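PDB 6G9C: immunomodulatory active chitinase from Trichuris suis, which probably hydrolyses chitin as a secreted family 18 glycosidase, and has immunomodulatory activity in inflammatory lung disease. Local coordinates for residues S234-R239 / W249-S254; T198-Y203 / S255-D260. All blocks are in the same frame, centred on the assembly; numbering follows the deposited sequence.

Contact 1 (S234-R239 / W249-S254)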
loop_
_atom_site.group_PDB
_atom_site.type_symbol
_atom_site.label_atom_id
_atom_site.label_comp_id
_atom_site.label_asym_id
_atom_site.label_seq_id
_atom_site.Cartn_x
_atom_site.Cartn_y
_atom_site.Cartn_z
ATOM N N SER A 234 26.742 7.769 23.865
ATOM C CA SER A 234 26.483 6.343 23.647
ATOM C C SER A 234 27.804 5.622 23.454
ATOM O O SER A 234 28.193 5.280 22.327
ATOM C CB SER A 234 25.549 6.140 22.449
ATOM O OG SER A 234 25.177 4.780 22.277
ATOM N N PRO A 235 28.548 5.390 24.535
ATOM C CA PRO A 235 29.819 4.678 24.402
ATOM C C PRO A 235 29.568 3.209 24.142
ATOM O O PRO A 235 28.671 2.602 24.734
ATOM C CB PRO A 235 30.499 4.895 25.758
ATOM C CG PRO A 235 29.361 5.078 26.730
ATOM C CD PRO A 235 28.221 5.706 25.947
ATOM N N LEU A 236 30.366 2.638 23.239
ATOM C CA LEU A 236 30.279 1.201 23.003
ATOM C C LEU A 236 30.790 0.422 24.207
ATOM O O LEU A 236 30.150 -0.543 24.642
ATOM C CB LEU A 236 31.061 0.815 21.741
ATOM C CG LEU A 236 31.087 -0.687 21.423
ATOM C CD1 LEU A 236 29.669 -1.243 21.333
ATOM C CD2 LEU A 236 31.855 -0.950 20.131
ATOM N N TYR A 237 31.932 0.833 24.768
ATOM C CA TYR A 237 32.496 0.202 25.950
ATOM C C TYR A 237 32.722 1.230 27.048
ATOM O O TYR A 237 32.787 2.436 26.799
ATOM C CB TYR A 237 33.844 -0.470 25.669
ATOM C CG TYR A 237 33.902 -1.334 24.441
ATOM C CD1 TYR A 237 33.353 -2.609 24.439
ATOM C CD2 TYR A 237 34.543 -0.888 23.286
ATOM C CE1 TYR A 237 33.428 -3.412 23.319
ATOM C CE2 TYR A 237 34.623 -1.683 22.162
ATOM C CZ TYR A 237 34.064 -2.942 22.184
ATOM O OH TYR A 237 34.141 -3.739 21.068
ATOM N N SER A 238 32.898 0.724 28.267
ATOM C CA SER A 238 33.284 1.568 29.385
ATOM C C SER A 238 34.729 2.035 29.230
ATOM O O SER A 238 35.538 1.428 28.526
ATOM C CB SER A 238 33.133 0.816 30.706
ATOM O OG SER A 238 33.997 -0.303 30.730
ATOM N N ARG A 239 35.047 3.134 29.904
ATOM C CA ARG A 239 36.388 3.701 29.902
ATOM C C ARG A 239 36.997 3.557 31.289
ATOM O O ARG A 239 36.291 3.608 32.298
ATOM C CB ARG A 239 36.367 5.177 29.498
ATOM C CG ARG A 239 35.334 5.527 28.446
ATOM C CD ARG A 239 35.282 7.034 28.238
ATOM N NE ARG A 239 36.536 7.566 27.702
ATOM C CZ ARG A 239 37.342 8.409 28.347
ATOM N NH1 ARG A 239 37.040 8.830 29.572
ATOM N NH2 ARG A 239 38.455 8.837 27.758
ATOM N N TRP A 249 26.970 1.750 32.005
ATOM C CA TRP A 249 26.294 2.744 31.173
ATOM C C TRP A 249 26.980 2.829 29.808
ATOM O O TRP A 249 27.611 3.822 29.444
ATOM C CB TRP A 249 26.263 4.089 31.887
ATOM C CG TRP A 249 25.253 4.139 33.015
ATOM C CD1 TRP A 249 24.916 3.119 33.860
ATOM C CD2 TRP A 249 24.452 5.259 33.402
ATOM N NE1 TRP A 249 23.956 3.536 34.752
ATOM C CE2 TRP A 249 23.651 4.846 34.490
ATOM C CE3 TRP A 249 24.331 6.572 32.935
ATOM C CZ2 TRP A 249 22.746 5.700 35.118
ATOM C CZ3 TRP A 249 23.432 7.419 33.558
ATOM C CH2 TRP A 249 22.650 6.979 34.641
ATOM N N ASN A 250 26.820 1.757 29.040
ATOM C CA ASN A 250 27.384 1.673 27.700
ATOM C C ASN A 250 26.646 0.572 26.948
ATOM O O ASN A 250 25.878 -0.194 27.532
ATOM C CB ASN A 250 28.901 1.422 27.745
ATOM C CG ASN A 250 29.273 0.233 28.607
ATOM O OD1 ASN A 250 29.113 -0.921 28.196
ATOM N ND2 ASN A 250 29.776 0.504 29.818
ATOM N N VAL A 251 26.889 0.512 25.639
ATOM C CA VAL A 251 26.151 -0.410 24.776
ATOM C C VAL A 251 26.438 -1.851 25.172
ATOM O O VAL A 251 25.524 -2.674 25.301
ATOM C CB VAL A 251 26.500 -0.159 23.297
ATOM C CG1 VAL A 251 25.950 -1.286 22.429
ATOM C CG2 VAL A 251 25.971 1.197 22.839
ATOM N N GLU A 252 27.717 -2.166 25.396
ATOM C CA GLU A 252 28.119 -3.541 25.670
ATOM C C GLU A 252 27.443 -4.084 26.920
ATOM O O GLU A 252 26.908 -5.196 26.911
ATOM C CB GLU A 252 29.640 -3.623 25.817
ATOM C CG GLU A 252 30.141 -5.043 26.062
ATOM C CD GLU A 252 31.585 -5.081 26.529
ATOM O OE1 GLU A 252 31.883 -4.541 27.618
ATOM O OE2 GLU A 252 32.423 -5.657 25.804
ATOM N N GLN A 253 27.460 -3.312 28.011
ATOM C CA GLN A 253 26.982 -3.827 29.291
ATOM C C GLN A 253 25.463 -3.744 29.421
ATOM O O GLN A 253 24.843 -4.652 29.994
ATOM C CB GLN A 253 27.655 -3.080 30.443
ATOM C CG GLN A 253 29.147 -3.348 30.550
ATOM C CD GLN A 253 29.444 -4.801 30.846
ATOM O OE1 GLN A 253 28.806 -5.407 31.703
ATOM N NE2 GLN A 253 30.402 -5.375 30.127
ATOM N N SER A 254 24.853 -2.666 28.920
ATOM C CA SER A 254 23.402 -2.531 28.996
ATOM C C SER A 254 22.700 -3.619 28.189
ATOM O O SER A 254 21.702 -4.195 28.644
ATOM C CB SER A 254 22.976 -1.137 28.533
ATOM O OG SER A 254 23.195 -0.940 27.128
HETATM O O HOH W 1 32.771 -2.261 28.713
#
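Asn250, Val251 and Leu236 bring the loop 234-239 onto the first turn of helix 251-261. Two successive loop carbonyls take the first two N-H groups of the helix: Val251 N gives to Pro235 O at 2.9 Å, almost straight (165°), and Glu252 N gives to Leu236 O at 3.0 Å. Both N-H groups are thereby satisfied from outside the helix. Asn250 supplies the next acceptor itself. With CG between the backbone N and the carbonyl carbon (chi1 52°), its OD1 turns back to accept from Gln253 N at 2.9 Å, while CB packs at 3.8 Å on Pro235 CG and ND2 is held by Lys247 O. Next to these bonds, Leu236 CD1 meets Val251 CG1 at 3.9 Å, and both side chains rest on Trp356 of helix 347-360. Glu252 lays its carboxylate against the edge of the Tyr237 ring, OE2 lying 3.5 Å from CD1 with the planes 71° apart; OE1 accepts a hydrogen bond from a water that itself accepts from Ser238 N, a bridge from helix to loop. The whole is an Asn N-cap, beside which two loop carbonyls pair with the first N-H groups, starting a helix on the outside of the TIM barrel.

Contact 2 (T198-Y203 / S255-D260)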
loop_
_atom_site.group_PDB
_atom_site.type_symbol
_atom_site.label_atom_id
_atom_site.label_comp_id
_atom_site.label_asym_id
_atom_site.label_seq_id
_atom_site.Cartn_x
_atom_site.Cartn_y
_atom_site.Cartn_z
ATOM N N THR A 198 16.693 0.843 36.194
ATOM C CA THR A 198 15.366 1.030 35.617
ATOM C C THR A 198 14.811 -0.284 35.086
ATOM O O THR A 198 13.623 -0.582 35.265
ATOM C CB THR A 198 15.429 2.084 34.510
ATOM O OG1 THR A 198 15.938 3.305 35.061
ATOM C CG2 THR A 198 14.054 2.336 33.911
ATOM N N VAL A 199 15.663 -1.087 34.440
ATOM C CA VAL A 199 15.239 -2.399 33.947
ATOM C C VAL A 199 14.770 -3.266 35.107
ATOM O O VAL A 199 13.713 -3.904 35.046
ATOM C CB VAL A 199 16.384 -3.078 33.169
ATOM C CG1 VAL A 199 15.998 -4.496 32.770
ATOM C CG2 VAL A 199 16.775 -2.267 31.961
ATOM N N ASP A 200 15.547 -3.279 36.192
ATOM C CA ASP A 200 15.194 -4.052 37.378
ATOM C C ASP A 200 13.830 -3.651 37.923
ATOM O O ASP A 200 13.012 -4.508 38.284
ATOM C CB ASP A 200 16.261 -3.860 38.455
ATOM C CG ASP A 200 17.338 -4.912 38.399
ATOM O OD1 ASP A 200 17.356 -5.689 37.421
ATOM O OD2 ASP A 200 18.155 -4.974 39.342
ATOM N N ALA A 201 13.568 -2.346 37.992
ATOM C CA ALA A 201 12.377 -1.864 38.675
ATOM C C ALA A 201 11.119 -2.074 37.842
ATOM O O ALA A 201 10.056 -2.392 38.391
ATOM C CB ALA A 201 12.541 -0.386 39.016
ATOM N N GLY A 202 11.217 -1.909 36.520
ATOM C CA GLY A 202 10.027 -1.731 35.707
ATOM C C GLY A 202 9.633 -2.856 34.769
ATOM O O GLY A 202 8.486 -2.900 34.312
ATOM N N TYR A 203 10.550 -3.777 34.479
ATOM C CA TYR A 203 10.369 -4.745 33.403
ATOM C C TYR A 203 10.520 -6.167 33.918
ATOM O O TYR A 203 11.585 -6.533 34.430
ATOM C CB TYR A 203 11.384 -4.522 32.293
ATOM C CG TYR A 203 11.379 -3.159 31.639
ATOM C CD1 TYR A 203 12.104 -2.098 32.180
ATOM C CD2 TYR A 203 10.689 -2.946 30.447
ATOM C CE1 TYR A 203 12.126 -0.853 31.558
ATOM C CE2 TYR A 203 10.714 -1.714 29.815
ATOM C CZ TYR A 203 11.436 -0.668 30.370
ATOM O OH TYR A 203 11.455 0.562 29.738
ATOM N N SER A 255 23.215 -3.930 26.993
ATOM C CA SER A 255 22.660 -5.040 26.220
ATOM C C SER A 255 22.920 -6.377 26.911
ATOM O O SER A 255 22.025 -7.230 26.994
ATOM C CB SER A 255 23.242 -5.028 24.805
ATOM O OG SER A 255 24.631 -5.316 24.825
ATOM N N LYS A 256 24.138 -6.576 27.424
ATOM C CA LYS A 256 24.433 -7.796 28.160
ATOM C C LYS A 256 23.513 -7.949 29.362
ATOM O O LYS A 256 23.153 -9.073 29.727
ATOM C CB LYS A 256 25.897 -7.807 28.609
ATOM C CG LYS A 256 26.290 -9.006 29.462
ATOM C CD LYS A 256 27.774 -8.970 29.803
ATOM C CE LYS A 256 28.268 -10.319 30.302
ATOM N NZ LYS A 256 27.622 -10.707 31.585
ATOM N N TYR A 257 23.116 -6.836 29.983
ATOM C CA TYR A 257 22.238 -6.930 31.145
ATOM C C TYR A 257 20.861 -7.458 30.751
ATOM O O TYR A 257 20.309 -8.331 31.426
ATOM C CB TYR A 257 22.112 -5.577 31.846
ATOM C CG TYR A 257 21.436 -5.709 33.200
ATOM C CD1 TYR A 257 22.111 -6.258 34.280
ATOM C CD2 TYR A 257 20.111 -5.321 33.383
ATOM C CE1 TYR A 257 21.493 -6.400 35.518
ATOM C CE2 TYR A 257 19.489 -5.460 34.615
ATOM C CZ TYR A 257 20.190 -5.997 35.671
ATOM O OH TYR A 257 19.585 -6.134 36.889
ATOM N N TRP A 258 20.290 -6.935 29.661
ATOM C CA TRP A 258 19.013 -7.460 29.183
ATOM C C TRP A 258 19.113 -8.949 28.878
ATOM O O TRP A 258 18.207 -9.722 29.220
ATOM C CB TRP A 258 18.553 -6.682 27.954
ATOM C CG TRP A 258 17.794 -5.459 28.320
ATOM C CD1 TRP A 258 18.308 -4.217 28.561
ATOM C CD2 TRP A 258 16.374 -5.350 28.495
ATOM N NE1 TRP A 258 17.295 -3.342 28.875
ATOM C CE2 TRP A 258 16.100 -4.013 28.851
ATOM C CE3 TRP A 258 15.308 -6.253 28.380
ATOM C CZ2 TRP A 258 14.805 -3.556 29.094
ATOM C CZ3 TRP A 258 14.015 -5.793 28.620
ATOM C CH2 TRP A 258 13.780 -4.457 28.973
ATOM N N SER A 259 20.217 -9.371 28.255
ATOM C CA SER A 259 20.459 -10.795 28.047
ATOM C C SER A 259 20.509 -11.539 29.376
ATOM O O SER A 259 19.835 -12.564 29.554
ATOM C CB SER A 259 21.758 -10.996 27.271
ATOM O OG SER A 259 21.985 -12.368 26.987
ATOM N N ASP A 260 21.302 -11.032 30.331
ATOM C CA ASP A 260 21.438 -11.720 31.614
ATOM C C ASP A 260 20.102 -11.821 32.340
ATOM O O ASP A 260 19.893 -12.749 33.128
ATOM C CB ASP A 260 22.460 -11.007 32.507
ATOM C CG ASP A 260 23.897 -11.228 32.061
ATOM O OD1 ASP A 260 24.174 -12.230 31.360
ATOM O OD2 ASP A 260 24.756 -10.400 32.434
#
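Helices 196-202 and 251-261 belong to the helical layer round the family 18 barrel and meet here through long side chains. The segment axes stay 11.4 Å apart at closest approach and run at 32° to each other, so large residues have to span the gap. Trp258 does most of this. Its indole turns one face to Val199, whose two methyls share it: CG1 sits over the face of the six-membered ring, a CH-pi contact 4.2 Å from the centroid, and CG2 stands above the indole plane past its NE1 edge, 3.3 Å from NE1. The far end of the same indole, CH2, points into the face of Tyr203 at 3.7 Å from CD2, off-centre toward the rim. The planes are 69° apart, which makes a T-shaped pair with tryptophan as the edge. Both aromatic polar groups are tied to strand 187-193: Trp258 NE1 gives to Ser193 O, which restrains the turn of the indole, while Ser193 N holds the hydroxyl end of Tyr203 in place.

Tyr257, the residue before Trp258, has CG anti to the backbone N (chi1 -169°) and sends its ring across to helix 196-202. Its edge passes Val199 CG1, 4.1 Å from CE2. The hydroxyl is modelled as donating a hydrogen bond to Asp200 OD1, but the OH to OD1 distance of 2.3 Å is very short and its exact geometry is doubtful. Asp200 OD1 also forms a salt bridge with Lys261, whose positive charge probably helps keep the carboxylate ionised. Polar pairing thus lies at the partly exposed margin; the valine, Trp258 and Tyr203 are buried, the two rings against Val192 of strand 187-193 and Val199 against Val205. Such helix-to-helix packing, seated on the parallel strands within, belongs to the outer layer of the family 18 (beta/alpha)8 barrel.

In the fold
Helix 251-261 is common to both contacts: its first turn belongs to contact 1 and the following turns to contact 2, and their centres lie 14 Å apart. The two segments of contact 1 both fall between helix 196-202 and the later turns of helix 251-261. The order is helix 196-202, strand 214-218, the loop 234-239, then helix 251-261. One helix is therefore held at its start by the long loop leading into it and further along by an earlier helix of the barrel's outer layer. Strand 268-281 lies beneath both contacts, touching Val251 in one and Trp258 in the other, so both sit over the same barrel strand within the family 18 domain.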